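Long-range contact in 70 kDa protein (Xanthomonas sp., PDB 4B2N), which is a dihaem c-type rubber oxygenase that cleaves latex rubber with dioxygen, a processive enzyme probably related to bacterial cytochrome c peroxidases: residues Gln62-Pro74 with Thr298-Asn310. Residues are numbered along the deposited sequence; the frame is centred on the assembly and turned at random.
Sequences QFNAYFVDLHNPP and TRQFWDGSLSSDN. With HEC (heme c), chain C.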
ATOM      1  N   GLN A  62       5.752   3.504 -24.190  1.00 22.43           N
ATOM      2  CA  GLN A  62       6.249   2.117 -24.340  1.00 22.06           C
ATOM      3  C   GLN A  62       6.117   1.418 -22.986  1.00 19.89           C
ATOM      4  O   GLN A  62       6.872   1.740 -22.080  1.00 19.15           O
ATOM      5  CB  GLN A  62       7.707   2.127 -24.750  1.00 23.54           C
ATOM      6  CG  GLN A  62       7.874   2.922 -26.037  1.00 25.46           C
ATOM      7  CD  GLN A  62       7.215   2.184 -27.196  1.00 26.39           C
ATOM      8  OE1 GLN A  62       7.417   1.005 -27.350  1.00 27.03           O
ATOM      9  NE2 GLN A  62       6.428   2.879 -28.006  1.00 25.73           N
ATOM     10  N   PHE A  63       5.200   0.465 -22.867  1.00 18.68           N
ATOM     11  CA  PHE A  63       5.051  -0.269 -21.594  1.00 19.72           C
ATOM     12  C   PHE A  63       6.262  -1.122 -21.297  1.00 19.71           C
ATOM     13  O   PHE A  63       6.866  -1.703 -22.191  1.00 21.48           O
ATOM     14  CB  PHE A  63       3.812  -1.181 -21.598  1.00 18.50           C
ATOM     15  CG  PHE A  63       2.520  -0.454 -21.837  1.00 19.89           C
ATOM     16  CD1 PHE A  63       2.010   0.455 -20.872  1.00 17.96           C
ATOM     17  CD2 PHE A  63       1.790  -0.646 -23.056  1.00 21.01           C
ATOM     18  CE1 PHE A  63       0.783   1.117 -21.085  1.00 19.03           C
ATOM     19  CE2 PHE A  63       0.589   0.059 -23.291  1.00 19.74           C
ATOM     20  CZ  PHE A  63       0.066   0.931 -22.291  1.00 20.53           C
ATOM     21  N   ASN A  64       6.562  -1.320 -20.031  1.00 19.20           N
ATOM     22  CA  ASN A  64       7.665  -2.224 -19.717  1.00 20.46           C
ATOM     23  C   ASN A  64       7.395  -3.118 -18.556  1.00 20.18           C
ATOM     24  O   ASN A  64       8.245  -3.949 -18.231  1.00 19.19           O
ATOM     25  CB  ASN A  64       8.987  -1.476 -19.562  1.00 20.14           C
ATOM     26  CG  ASN A  64       9.024  -0.635 -18.310  1.00 20.59           C
ATOM     27  OD1 ASN A  64       8.218  -0.795 -17.424  1.00 16.90           O
ATOM     28  ND2 ASN A  64       9.974   0.275 -18.244  1.00 19.33           N
ATOM     29  N   ALA A  65       6.207  -3.014 -17.949  1.00 20.62           N
ATOM     30  CA  ALA A  65       5.924  -3.877 -16.799  1.00 19.57           C
ATOM     31  C   ALA A  65       4.757  -4.774 -17.173  1.00 19.65           C
ATOM     32  O   ALA A  65       3.578  -4.341 -17.117  1.00 17.56           O
ATOM     33  CB  ALA A  65       5.595  -3.041 -15.573  1.00 19.60           C
ATOM     34  N   TYR A  66       5.093  -6.014 -17.554  1.00 17.25           N
ATOM     35  CA  TYR A  66       4.101  -6.855 -18.140  1.00 18.29           C
ATOM     36  C   TYR A  66       3.335  -7.595 -17.100  1.00 17.65           C
ATOM     37  O   TYR A  66       3.904  -7.998 -16.082  1.00 17.87           O
ATOM     38  CB  TYR A  66       4.673  -7.827 -19.153  1.00 19.15           C
ATOM     39  CG  TYR A  66       5.340  -7.149 -20.332  1.00 22.57           C
ATOM     40  CD1 TYR A  66       4.668  -6.199 -21.099  1.00 24.47           C
ATOM     41  CD2 TYR A  66       6.649  -7.439 -20.673  1.00 26.81           C
ATOM     42  CE1 TYR A  66       5.296  -5.561 -22.194  1.00 28.15           C
ATOM     43  CE2 TYR A  66       7.277  -6.790 -21.759  1.00 31.42           C
ATOM     44  CZ  TYR A  66       6.573  -5.880 -22.529  1.00 29.79           C
ATOM     45  OH  TYR A  66       7.167  -5.217 -23.606  1.00 31.21           O
ATOM     46  N   PHE A  67       2.059  -7.800 -17.401  1.00 17.97           N
ATOM     47  CA  PHE A  67       1.183  -8.669 -16.659  1.00 16.76           C
ATOM     48  C   PHE A  67       1.624 -10.116 -16.816  1.00 18.27           C
ATOM     49  O   PHE A  67       1.993 -10.511 -17.897  1.00 18.90           O
ATOM     50  CB  PHE A  67      -0.201  -8.516 -17.239  1.00 17.18           C
ATOM     51  CG  PHE A  67      -1.288  -9.149 -16.441  1.00 17.01           C
ATOM     52  CD1 PHE A  67      -1.837  -8.489 -15.286  1.00 17.01           C
ATOM     53  CD2 PHE A  67      -1.747 -10.391 -16.788  1.00 17.30           C
ATOM     54  CE1 PHE A  67      -2.874  -9.060 -14.548  1.00 16.50           C
ATOM     55  CE2 PHE A  67      -2.836 -10.947 -16.099  1.00 17.79           C
ATOM     56  CZ  PHE A  67      -3.389 -10.286 -14.953  1.00 17.71           C
ATOM     57  N   VAL A  68       1.545 -10.924 -15.752  1.00 15.70           N
ATOM     58  CA  VAL A  68       1.807 -12.352 -15.868  1.00 17.70           C
ATOM     59  C   VAL A  68       0.564 -13.100 -15.427  1.00 16.34           C
ATOM     60  O   VAL A  68       0.070 -12.910 -14.298  1.00 16.13           O
ATOM     61  CB  VAL A  68       3.005 -12.845 -14.994  1.00 17.22           C
ATOM     62  CG1 VAL A  68       3.086 -14.379 -15.080  1.00 17.51           C
ATOM     63  CG2 VAL A  68       4.269 -12.231 -15.519  1.00 17.84           C
ATOM     64  N   ASP A  69       0.077 -13.954 -16.300  1.00 16.73           N
ATOM     65  CA  ASP A  69      -1.160 -14.674 -16.054  1.00 16.76           C
ATOM     66  C   ASP A  69      -0.797 -15.938 -15.294  1.00 15.82           C
ATOM     67  O   ASP A  69      -0.175 -16.832 -15.840  1.00 16.27           O
ATOM     68  CB  ASP A  69      -1.884 -14.935 -17.389  1.00 17.81           C
ATOM     69  CG  ASP A  69      -3.191 -15.700 -17.202  1.00 18.72           C
ATOM     70  OD1 ASP A  69      -3.491 -16.171 -16.073  1.00 18.77           O
ATOM     71  OD2 ASP A  69      -3.899 -15.883 -18.198  1.00 19.59           O
ATOM     72  N   LEU A  70      -1.125 -15.999 -13.994  1.00 15.55           N
ATOM     73  CA  LEU A  70      -0.835 -17.200 -13.208  1.00 14.74           C
ATOM     74  C   LEU A  70      -1.901 -18.290 -13.330  1.00 15.21           C
ATOM     75  O   LEU A  70      -1.657 -19.480 -12.991  1.00 15.11           O
ATOM     76  CB  LEU A  70      -0.732 -16.854 -11.674  1.00 14.70           C
ATOM     77  CG  LEU A  70       0.356 -15.780 -11.501  1.00 15.28           C
ATOM     78  CD1 LEU A  70       0.280 -15.176 -10.092  1.00 14.51           C
ATOM     79  CD2 LEU A  70       1.761 -16.329 -11.875  1.00 15.63           C
ATOM     80  N   HIS A  71      -3.105 -17.874 -13.771  1.00 15.16           N
ATOM     81  CA  HIS A  71      -4.243 -18.811 -13.917  1.00 15.83           C
ATOM     82  C   HIS A  71      -4.082 -19.729 -15.095  1.00 17.19           C
ATOM     83  O   HIS A  71      -4.337 -20.908 -14.995  1.00 18.35           O
ATOM     84  CB  HIS A  71      -5.582 -18.048 -13.910  1.00 16.08           C
ATOM     85  CG  HIS A  71      -5.930 -17.521 -12.546  1.00 16.49           C
ATOM     86  ND1 HIS A  71      -5.277 -16.464 -11.991  1.00 16.43           N
ATOM     87  CD2 HIS A  71      -6.781 -18.018 -11.576  1.00 15.10           C
ATOM     88  CE1 HIS A  71      -5.745 -16.289 -10.734  1.00 16.89           C
ATOM     89  NE2 HIS A  71      -6.696 -17.213 -10.515  1.00 16.01           N
ATOM     90  N   ASN A  72      -3.568 -19.194 -16.184  1.00 17.81           N
ATOM     91  CA  ASN A  72      -3.236 -19.976 -17.370  1.00 19.69           C
ATOM     92  C   ASN A  72      -1.793 -19.590 -17.689  1.00 17.85           C
ATOM     93  O   ASN A  72      -1.565 -18.738 -18.578  1.00 19.13           O
ATOM     94  CB  ASN A  72      -4.278 -19.652 -18.461  1.00 20.23           C
ATOM     95  CG  ASN A  72      -5.592 -20.341 -18.162  1.00 21.98           C
ATOM     96  OD1 ASN A  72      -5.703 -21.551 -18.362  1.00 23.64           O
ATOM     97  ND2 ASN A  72      -6.533 -19.630 -17.568  1.00 21.64           N
ATOM     98  N   PRO A  73      -0.829 -20.163 -16.913  1.00 17.73           N
ATOM     99  CA  PRO A  73       0.591 -19.692 -16.954  1.00 18.38           C
ATOM    100  C   PRO A  73       1.306 -20.126 -18.233  1.00 20.68           C
ATOM    101  O   PRO A  73       0.867 -21.074 -18.901  1.00 18.55           O
ATOM    102  CB  PRO A  73       1.225 -20.300 -15.700  1.00 18.46           C
ATOM    103  CG  PRO A  73       0.448 -21.571 -15.525  1.00 17.59           C
ATOM    104  CD  PRO A  73      -0.997 -21.270 -15.961  1.00 17.98           C
ATOM    105  N   PRO A  74       2.383 -19.411 -18.597  1.00 21.37           N
ATOM    106  CA  PRO A  74       3.168 -19.814 -19.743  1.00 25.38           C
ATOM    107  C   PRO A  74       3.784 -21.237 -19.538  1.00 23.32           C
ATOM    108  O   PRO A  74       4.088 -21.627 -18.409  1.00 22.42           O
ATOM    109  CB  PRO A  74       4.259 -18.706 -19.820  1.00 25.27           C
ATOM    110  CG  PRO A  74       3.803 -17.627 -18.879  1.00 24.93           C
ATOM    111  CD  PRO A  74       2.973 -18.309 -17.837  1.00 21.88           C
ATOM    112  N   THR A 298      -0.862  -3.228 -13.941  1.00 15.08           N
ATOM    113  CA  THR A 298      -0.371  -4.585 -14.278  1.00 15.91           C
ATOM    114  C   THR A 298       0.453  -5.226 -13.204  1.00 14.93           C
ATOM    115  O   THR A 298       0.479  -6.493 -13.129  1.00 16.63           O
ATOM    116  CB  THR A 298       0.457  -4.545 -15.598  1.00 16.53           C
ATOM    117  OG1 THR A 298       1.586  -3.670 -15.376  1.00 16.37           O
ATOM    118  CG2 THR A 298      -0.408  -4.019 -16.789  1.00 15.50           C
ATOM    119  N   ARG A 299       1.023  -4.421 -12.280  1.00 15.09           N
ATOM    120  CA  ARG A 299       1.888  -4.977 -11.234  1.00 14.71           C
ATOM    121  C   ARG A 299       1.398  -4.590  -9.842  1.00 15.30           C
ATOM    122  O   ARG A 299       0.649  -3.628  -9.690  1.00 14.30           O
ATOM    123  CB  ARG A 299       3.347  -4.451 -11.344  1.00 15.95           C
ATOM    124  CG  ARG A 299       3.929  -4.508 -12.750  1.00 17.16           C
ATOM    125  CD  ARG A 299       4.035  -5.928 -13.293  1.00 19.21           C
ATOM    126  NE  ARG A 299       5.047  -6.718 -12.577  1.00 20.23           N
ATOM    127  CZ  ARG A 299       5.349  -7.982 -12.778  1.00 18.76           C
ATOM    128  NH1 ARG A 299       4.705  -8.709 -13.684  1.00 17.55           N
ATOM    129  NH2 ARG A 299       6.337  -8.538 -12.044  1.00 21.59           N
ATOM    130  N   GLN A 300       1.982  -5.260  -8.867  1.00 15.38           N
ATOM    131  CA  GLN A 300       1.802  -4.941  -7.441  1.00 15.63           C
ATOM    132  C   GLN A 300       3.107  -4.262  -6.944  1.00 16.33           C
ATOM    133  O   GLN A 300       4.199  -4.582  -7.407  1.00 16.27           O
ATOM    134  CB  GLN A 300       1.605  -6.258  -6.656  1.00 15.77           C
ATOM    135  CG  GLN A 300       0.539  -7.154  -7.257  1.00 17.89           C
ATOM    136  CD  GLN A 300      -0.799  -7.007  -6.558  1.00 18.68           C
ATOM    137  OE1 GLN A 300      -1.662  -7.876  -6.651  1.00 21.51           O
ATOM    138  NE2 GLN A 300      -1.014  -5.869  -5.972  1.00 17.34           N
ATOM    139  N   PHE A 301       2.954  -3.399  -5.935  1.00 14.86           N
ATOM    140  CA  PHE A 301       3.995  -2.874  -5.138  1.00 14.69           C
ATOM    141  C   PHE A 301       4.670  -1.730  -5.853  1.00 16.46           C
ATOM    142  O   PHE A 301       4.579  -1.585  -7.105  1.00 16.34           O
ATOM    143  CB  PHE A 301       4.958  -3.977  -4.674  1.00 14.95           C
ATOM    144  CG  PHE A 301       4.379  -4.903  -3.600  1.00 15.68           C
ATOM    145  CD1 PHE A 301       3.529  -4.443  -2.612  1.00 16.09           C
ATOM    146  CD2 PHE A 301       4.768  -6.247  -3.559  1.00 17.44           C
ATOM    147  CE1 PHE A 301       3.038  -5.301  -1.598  1.00 15.74           C
ATOM    148  CE2 PHE A 301       4.310  -7.107  -2.540  1.00 17.00           C
ATOM    149  CZ  PHE A 301       3.429  -6.637  -1.545  1.00 15.91           C
ATOM    150  N   TRP A 302       5.302  -0.872  -5.057  1.00 15.79           N
ATOM    151  CA  TRP A 302       5.908   0.344  -5.609  1.00 15.47           C
ATOM    152  C   TRP A 302       6.982   0.086  -6.618  1.00 17.26           C
ATOM    153  O   TRP A 302       7.228   0.944  -7.458  1.00 16.39           O
ATOM    154  CB  TRP A 302       6.518   1.190  -4.476  1.00 13.42           C
ATOM    155  CG  TRP A 302       5.455   2.030  -3.858  1.00 14.50           C
ATOM    156  CD1 TRP A 302       4.880   1.942  -2.580  1.00 14.76           C
ATOM    157  CD2 TRP A 302       4.834   3.167  -4.499  1.00 15.75           C
ATOM    158  NE1 TRP A 302       3.969   2.936  -2.407  1.00 15.15           N
ATOM    159  CE2 TRP A 302       3.916   3.735  -3.527  1.00 14.59           C
ATOM    160  CE3 TRP A 302       5.031   3.827  -5.756  1.00 14.75           C
ATOM    161  CZ2 TRP A 302       3.147   4.847  -3.824  1.00 15.09           C
ATOM    162  CZ3 TRP A 302       4.261   4.964  -6.042  1.00 15.65           C
ATOM    163  CH2 TRP A 302       3.353   5.489  -5.091  1.00 15.52           C
ATOM    164  N   ASP A 303       7.604  -1.078  -6.534  1.00 17.13           N
ATOM    165  CA  ASP A 303       8.660  -1.482  -7.485  1.00 16.50           C
ATOM    166  C   ASP A 303       8.097  -2.304  -8.667  1.00 16.72           C
ATOM    167  O   ASP A 303       8.863  -2.733  -9.542  1.00 15.34           O
ATOM    168  CB  ASP A 303       9.754  -2.326  -6.778  1.00 18.53           C
ATOM    169  CG  ASP A 303       9.160  -3.434  -5.876  1.00 20.24           C
ATOM    170  OD1 ASP A 303       7.956  -3.753  -5.976  1.00 18.64           O
ATOM    171  OD2 ASP A 303       9.925  -4.032  -5.081  1.00 20.98           O
ATOM    172  N   GLY A 304       6.797  -2.512  -8.702  1.00 15.12           N
ATOM    173  CA  GLY A 304       6.217  -3.288  -9.802  1.00 15.31           C
ATOM    174  C   GLY A 304       6.750  -4.717  -9.778  1.00 15.97           C
ATOM    175  O   GLY A 304       6.841  -5.360 -10.799  1.00 16.24           O
ATOM    176  N   SER A 305       7.129  -5.196  -8.611  1.00 15.49           N
ATOM    177  CA  SER A 305       7.837  -6.497  -8.519  1.00 15.52           C
ATOM    178  C   SER A 305       7.004  -7.752  -8.920  1.00 15.10           C
ATOM    179  O   SER A 305       7.589  -8.771  -9.360  1.00 16.37           O
ATOM    180  CB  SER A 305       8.306  -6.677  -7.099  1.00 17.04           C
ATOM    181  OG  SER A 305       7.229  -6.597  -6.207  1.00 18.22           O
ATOM    182  N   LEU A 306       5.699  -7.722  -8.691  1.00 13.93           N
ATOM    183  CA  LEU A 306       4.841  -8.886  -8.934  1.00 13.44           C
ATOM    184  C   LEU A 306       3.680  -8.640  -9.828  1.00 14.28           C
ATOM    185  O   LEU A 306       3.156  -7.548  -9.842  1.00 14.71           O
ATOM    186  CB  LEU A 306       4.291  -9.411  -7.593  1.00 13.66           C
ATOM    187  CG  LEU A 306       5.336  -9.777  -6.532  1.00 14.83           C
ATOM    188  CD1 LEU A 306       4.720  -9.927  -5.173  1.00 13.94           C
ATOM    189  CD2 LEU A 306       6.055 -11.070  -6.914  1.00 14.23           C
ATOM    190  N   SER A 307       3.216  -9.676 -10.546  1.00 15.10           N
ATOM    191  CA  SER A 307       1.993  -9.585 -11.371  1.00 15.00           C
ATOM    192  C   SER A 307       0.774  -9.233 -10.573  1.00 14.83           C
ATOM    193  O   SER A 307       0.551  -9.811  -9.492  1.00 13.54           O
ATOM    194  CB  SER A 307       1.686 -10.940 -12.012  1.00 15.25           C
ATOM    195  OG  SER A 307       0.527 -10.812 -12.844  1.00 18.16           O
ATOM    196  N   SER A 308      -0.055  -8.326 -11.096  1.00 14.33           N
ATOM    197  CA  SER A 308      -1.352  -8.081 -10.481  1.00 14.56           C
ATOM    198  C   SER A 308      -2.321  -9.272 -10.509  1.00 14.66           C
ATOM    199  O   SER A 308      -3.377  -9.193  -9.919  1.00 16.14           O
ATOM    200  CB  SER A 308      -2.049  -6.865 -11.103  1.00 15.12           C
ATOM    201  OG  SER A 308      -1.277  -5.718 -10.766  1.00 15.62           O
ATOM    202  N   ASP A 309      -1.993 -10.323 -11.254  1.00 15.78           N
ATOM    203  CA  ASP A 309      -2.809 -11.565 -11.203  1.00 15.34           C
ATOM    204  C   ASP A 309      -2.676 -12.285  -9.832  1.00 15.03           C
ATOM    205  O   ASP A 309      -3.520 -13.131  -9.450  1.00 14.30           O
ATOM    206  CB  ASP A 309      -2.409 -12.530 -12.324  1.00 14.72           C
ATOM    207  CG  ASP A 309      -3.544 -13.521 -12.652  1.00 15.27           C
ATOM    208  OD1 ASP A 309      -4.729 -13.101 -12.790  1.00 14.88           O
ATOM    209  OD2 ASP A 309      -3.268 -14.731 -12.787  1.00 15.25           O
ATOM    210  N   ASN A 310      -1.616 -11.959  -9.116  1.00 14.47           N
ATOM    211  CA  ASN A 310      -1.252 -12.686  -7.927  1.00 14.74           C
ATOM    212  C   ASN A 310      -1.951 -12.096  -6.739  1.00 14.70           C
ATOM    213  O   ASN A 310      -2.207 -10.920  -6.714  1.00 15.09           O
ATOM    214  CB  ASN A 310       0.279 -12.743  -7.723  1.00 14.49           C
ATOM    215  CG  ASN A 310       0.724 -11.992  -6.487  1.00 13.71           C
ATOM    216  OD1 ASN A 310       0.843 -12.553  -5.453  1.00 13.59           O
ATOM    217  ND2 ASN A 310       0.995 -10.690  -6.636  1.00 14.97           N
TER
HETATM  218 FE   HEC C 700      -1.254  -3.285   1.815  1.00 12.72          FE
HETATM  219  CHA HEC C 700       0.650  -2.697  -1.049  1.00 12.17           C
HETATM  220  CHB HEC C 700      -3.498  -5.231  -0.066  1.00 12.20           C
HETATM  221  CHC HEC C 700      -2.816  -4.514   4.724  1.00 12.80           C
HETATM  222  CHD HEC C 700       0.480  -0.975   3.540  1.00 12.71           C
HETATM  223  NA  HEC C 700      -1.395  -3.866  -0.037  1.00 12.51           N
HETATM  224  C1A HEC C 700      -0.620  -3.399  -1.140  1.00 12.76           C
HETATM  225  C2A HEC C 700      -1.176  -3.766  -2.434  1.00 12.89           C
HETATM  226  C3A HEC C 700      -2.369  -4.508  -2.193  1.00 12.45           C
HETATM  227  C4A HEC C 700      -2.482  -4.526  -0.730  1.00 12.89           C
HETATM  228  CMA HEC C 700      -3.333  -5.059  -3.225  1.00 13.07           C
HETATM  229  CAA HEC C 700      -0.636  -3.451  -3.852  1.00 12.98           C
HETATM  230  CBA HEC C 700      -1.054  -2.010  -4.154  1.00 12.66           C
HETATM  231  CGA HEC C 700      -0.442  -1.486  -5.441  1.00 13.12           C
HETATM  232  O1A HEC C 700       0.795  -1.657  -5.721  1.00 13.21           O
HETATM  233  O2A HEC C 700      -1.226  -0.821  -6.125  1.00 14.42           O
HETATM  234  NB  HEC C 700      -2.726  -4.652   2.207  1.00 12.51           N
HETATM  235  C1B HEC C 700      -3.577  -5.258   1.371  1.00 12.98           C
HETATM  236  C2B HEC C 700      -4.575  -6.118   1.988  1.00 12.39           C
HETATM  237  C3B HEC C 700      -4.366  -5.926   3.371  1.00 11.59           C
HETATM  238  C4B HEC C 700      -3.269  -4.966   3.414  1.00 13.61           C
HETATM  239  CMB HEC C 700      -5.518  -6.933   1.196  1.00 12.86           C
HETATM  240  CAB HEC C 700      -5.036  -6.582   4.550  1.00 12.22           C
HETATM  241  CBB HEC C 700      -4.849  -7.988   4.636  1.00 11.05           C
HETATM  242  NC  HEC C 700      -1.262  -2.886   3.757  1.00 12.69           N
HETATM  243  C1C HEC C 700      -1.880  -3.426   4.871  1.00 13.19           C
HETATM  244  C2C HEC C 700      -1.562  -2.709   6.132  1.00 13.55           C
HETATM  245  C3C HEC C 700      -0.562  -1.692   5.742  1.00 13.07           C
HETATM  246  C4C HEC C 700      -0.403  -1.842   4.298  1.00 12.64           C
HETATM  247  CMC HEC C 700      -2.132  -3.095   7.493  1.00 13.55           C
HETATM  248  CAC HEC C 700       0.161  -0.703   6.605  1.00 14.24           C
HETATM  249  CBC HEC C 700       0.623  -1.142   7.850  1.00 14.03           C
HETATM  250  ND  HEC C 700       0.307  -2.077   1.314  1.00 12.62           N
HETATM  251  C1D HEC C 700       0.876  -1.214   2.153  1.00 12.80           C
HETATM  252  C2D HEC C 700       1.934  -0.455   1.566  1.00 12.27           C
HETATM  253  C3D HEC C 700       1.986  -0.971   0.235  1.00 12.76           C
HETATM  254  C4D HEC C 700       0.946  -1.993   0.187  1.00 12.34           C
HETATM  255  CMD HEC C 700       2.804   0.614   2.123  1.00 12.63           C
HETATM  256  CAD HEC C 700       3.020  -0.593  -0.767  1.00 13.05           C
HETATM  257  CBD HEC C 700       4.211  -1.492  -0.252  1.00 13.50           C
HETATM  258  CGD HEC C 700       5.453  -1.190  -1.058  1.00 15.14           C
HETATM  259  O1D HEC C 700       6.370  -0.477  -0.578  1.00 15.60           O
HETATM  260  O2D HEC C 700       5.454  -1.615  -2.262  1.00 14.68           O
HETATM  261  O   HOH W   1      -5.481 -14.427 -15.035  1.00 16.92           O
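The Phe67 ring carries the hydroxyl of Ser307 over the centre of one face, 4.1 Å above its plane, while its CZ meets Asp309 CB obliquely at 3.6 Å. A chi1 of -169° turns the Phe67 ring away from its own backbone N and toward Asp309. The His71 imidazole meets the Asp309 carboxylate edge-on: ND1 donates to OD2 at 2.8 Å, within the ring plane, the two planes being 71° apart. OD2 also takes the backbone NH of Leu70 and that of His71. ND1 comes from the syn side and Leu70 N from the anti side, both tilted out of the carboxylate plane, with His71 N nearly end-on, so three protein donors hold this oxygen of a buried aspartate. These bonds probably offset the closeness of Asp69 OD1, 3.6 Å from Asp309 OD2; a water donating to Asp69 OD1 and Asp309 OD1 bridges the two acids. The guanidinium of Arg299 lies with one face against the backbone of Leu306 and Ser307. Val68 CG2 is at its edge, and NH1 gives Tyr66 O a weak bond. Bends at chi2 and chi3 fold the Arg299 chain back, letting NE donate to Gly304 O at 2.9 Å and so tie the hairpin turn to its own strand. Two hydroxyls complete the seam: Thr298 OG1 donates to Ala65 O (2.7 Å) from above the carbonyl plane, and Ser307 OG donates to Val68 O (2.6 Å) while accepting from Asp309 N in an ST turn. Phe301 N and Trp302 N each hold a haem propionate oxygen. Extended residues 65-69, in the loop between helices 27-32 and 88-104, pass over the open end of the antiparallel hairpin 299-300/306-307, whose turn at the other end reaches the haem and whose exit leads into helix 312-319.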